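Local coordinates for protein N-methyltransferase (PDB 5BSZ) that probably transfers a methyl group from S-adenosylmethionine to the amino nitrogen of a trideoxysugar in kedarcidin biosynthesis, at residues 50-55 and 73-78. Residues are numbered along the deposited sequence; the frame is centred on the assembly and turned at random.
Sequences SLLDVA and AGVELS. With SAH (S-adenosyl-L-homocysteine), chain B.
The first two parallel strands of the Rossmann-like methyltransferase sheet, 50-54 and 71-76, pair as the two strands of a beta-alpha-beta unit, with helix 60-65 between them, and lead to the cofactor. Asp53 grips the neighbouring strand through both backbone groups: its N donates to Ala73 O at 3.0 Å, and its O accepts Val75 N. Ala73 N reaches Leu51 O, while Ala55 N makes a weak, bent bond to Val75 O (123° at the hydrogen). On the sheet face carrying Leu52, Val54, Ala73 and Val75, the Leu52 CD1 methyl lies 3.9 Å from Ala73 CB and 4.0 Å from Val75 CG2, bridging them. Helix 60-65 covers the other face beside Asp53. Ala55 turns out of the strand with positive phi (63°), and its O receives the amino N of S-adenosylhomocysteine at 2.8 Å. The acidic residue near the C-terminal end of the second strand, a hallmark of these methyltransferases, is Glu76; its chain folds at chi2 (5°), and the carboxylate takes both ribose hydroxyls, OE1 accepting O3' at 2.8 Å and OE2 accepting O2' at 2.6 Å. Ser78 N donates to the anti lone pair of OE2, and Gly57 N bonds to OE1, so two partners hold each oxygen and fix the carboxylate's rotation. Beyond it, Leu77 CB packs 3.5 Å from adenine C2.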
loop_
_atom_site.group_PDB
_atom_site.type_symbol
_atom_site.label_atom_id
_atom_site.label_comp_id
_atom_site.label_asym_id
_atom_site.label_seq_id
_atom_site.Cartn_x
_atom_site.Cartn_y
_atom_site.Cartn_z
ATOM N N SER A 50 -34.243 18.355 -27.240
ATOM C CA SER A 50 -33.773 17.063 -26.809
ATOM C C SER A 50 -32.241 17.016 -26.856
ATOM O O SER A 50 -31.619 17.583 -27.751
ATOM C CB SER A 50 -34.332 15.931 -27.663
ATOM O OG SER A 50 -33.908 16.006 -28.991
ATOM N N LEU A 51 -31.684 16.327 -25.865
ATOM C CA LEU A 51 -30.207 16.307 -25.676
ATOM C C LEU A 51 -29.764 14.988 -25.055
ATOM O O LEU A 51 -30.369 14.486 -24.080
ATOM C CB LEU A 51 -29.770 17.469 -24.789
ATOM C CG LEU A 51 -28.242 17.560 -24.546
ATOM C CD1 LEU A 51 -27.785 18.997 -24.542
ATOM C CD2 LEU A 51 -27.846 16.890 -23.257
ATOM N N LEU A 52 -28.694 14.432 -25.619
ATOM C CA LEU A 52 -27.987 13.312 -25.019
ATOM C C LEU A 52 -26.563 13.672 -24.538
ATOM O O LEU A 52 -25.799 14.254 -25.293
ATOM C CB LEU A 52 -27.903 12.201 -26.044
ATOM C CG LEU A 52 -26.990 11.032 -25.668
ATOM C CD1 LEU A 52 -27.627 10.153 -24.608
ATOM C CD2 LEU A 52 -26.527 10.168 -26.802
ATOM N N ASP A 53 -26.278 13.424 -23.260
ATOM C CA ASP A 53 -24.948 13.644 -22.664
ATOM C C ASP A 53 -24.233 12.301 -22.487
ATOM O O ASP A 53 -24.641 11.410 -21.717
ATOM C CB ASP A 53 -25.054 14.436 -21.363
ATOM C CG ASP A 53 -23.687 14.798 -20.746
ATOM O OD1 ASP A 53 -22.705 14.887 -21.525
ATOM O OD2 ASP A 53 -23.633 14.993 -19.500
ATOM N N VAL A 54 -23.153 12.150 -23.251
ATOM C CA VAL A 54 -22.385 10.912 -23.370
ATOM C C VAL A 54 -21.186 10.944 -22.407
ATOM O O VAL A 54 -20.398 11.882 -22.429
ATOM C CB VAL A 54 -21.893 10.696 -24.808
ATOM C CG1 VAL A 54 -21.057 9.440 -24.914
ATOM C CG2 VAL A 54 -23.083 10.657 -25.763
ATOM N N ALA A 55 -21.097 9.902 -21.569
ATOM C CA ALA A 55 -20.203 9.828 -20.398
ATOM C C ALA A 55 -20.540 10.883 -19.381
ATOM O O ALA A 55 -19.678 11.641 -18.963
ATOM C CB ALA A 55 -18.719 9.852 -20.785
ATOM N N ALA A 73 -31.301 12.502 -22.132
ATOM C CA ALA A 73 -30.803 11.190 -21.729
ATOM C C ALA A 73 -29.311 11.254 -21.453
ATOM O O ALA A 73 -28.623 12.199 -21.880
ATOM C CB ALA A 73 -31.055 10.106 -22.772
ATOM N N GLY A 74 -28.846 10.224 -20.757
ATOM C CA GLY A 74 -27.392 10.056 -20.547
ATOM C C GLY A 74 -26.888 8.710 -21.010
ATOM O O GLY A 74 -27.670 7.749 -21.135
ATOM N N VAL A 75 -25.572 8.613 -21.225
ATOM C CA VAL A 75 -24.900 7.345 -21.464
ATOM C C VAL A 75 -23.742 7.320 -20.478
ATOM O O VAL A 75 -23.024 8.341 -20.340
ATOM C CB VAL A 75 -24.374 7.247 -22.903
ATOM C CG1 VAL A 75 -23.245 6.247 -23.038
ATOM C CG2 VAL A 75 -25.509 6.869 -23.851
ATOM N N GLU A 76 -23.608 6.205 -19.761
ATOM C CA GLU A 76 -22.510 6.050 -18.762
ATOM C C GLU A 76 -22.145 4.561 -18.685
ATOM O O GLU A 76 -23.040 3.723 -18.533
ATOM C CB GLU A 76 -23.051 6.531 -17.430
ATOM C CG GLU A 76 -22.149 7.030 -16.332
ATOM C CD GLU A 76 -20.675 7.170 -16.608
ATOM O OE1 GLU A 76 -20.219 8.299 -16.775
ATOM O OE2 GLU A 76 -19.995 6.129 -16.548
ATOM N N LEU A 77 -20.864 4.228 -18.832
ATOM C CA LEU A 77 -20.407 2.847 -18.726
ATOM C C LEU A 77 -20.342 2.349 -17.314
ATOM O O LEU A 77 -20.496 1.162 -17.073
ATOM C CB LEU A 77 -19.087 2.607 -19.449
ATOM C CG LEU A 77 -18.579 1.169 -19.565
ATOM C CD1 LEU A 77 -19.643 0.358 -20.326
ATOM C CD2 LEU A 77 -17.259 1.225 -20.291
ATOM N N SER A 78 -20.212 3.241 -16.353
ATOM C CA SER A 78 -19.998 2.789 -14.994
ATOM C C SER A 78 -21.370 2.510 -14.368
ATOM O O SER A 78 -22.187 3.410 -14.282
ATOM C CB SER A 78 -19.316 3.867 -14.168
ATOM O OG SER A 78 -19.466 3.553 -12.798
HETATM N N SAH B . -18.908 14.304 -18.507
HETATM C CA SAH B . -18.805 14.081 -17.016
HETATM C CB SAH B . -17.943 12.865 -16.611
HETATM C CG SAH B . -16.545 13.023 -16.064
HETATM S SD SAH B . -15.656 11.577 -15.595
HETATM C C SAH B . -18.425 15.417 -16.452
HETATM O O SAH B . -18.079 16.378 -17.128
HETATM O OXT SAH B . -18.607 15.615 -15.289
HETATM C "C5'" SAH B . -15.532 10.579 -17.055
HETATM C "C4'" SAH B . -16.718 9.597 -17.112
HETATM O "O4'" SAH B . -16.673 8.822 -18.325
HETATM C "C3'" SAH B . -16.688 8.556 -15.997
HETATM O "O3'" SAH B . -17.920 8.660 -15.289
HETATM C "C2'" SAH B . -16.604 7.183 -16.645
HETATM O "O2'" SAH B . -17.417 6.192 -15.968
HETATM C "C1'" SAH B . -17.064 7.487 -18.048
HETATM N N9 SAH B . -16.529 6.592 -19.092
HETATM C C8 SAH B . -15.256 6.111 -19.209
HETATM N N7 SAH B . -15.157 5.300 -20.286
HETATM C C5 SAH B . -16.399 5.240 -20.834
HETATM C C6 SAH B . -16.983 4.545 -21.978
HETATM N N6 SAH B . -16.142 3.777 -22.694
HETATM N N1 SAH B . -18.292 4.767 -22.236
HETATM C C2 SAH B . -19.074 5.524 -21.460
HETATM N N3 SAH B . -18.620 6.203 -20.392
HETATM C C4 SAH B . -17.313 6.096 -20.051
#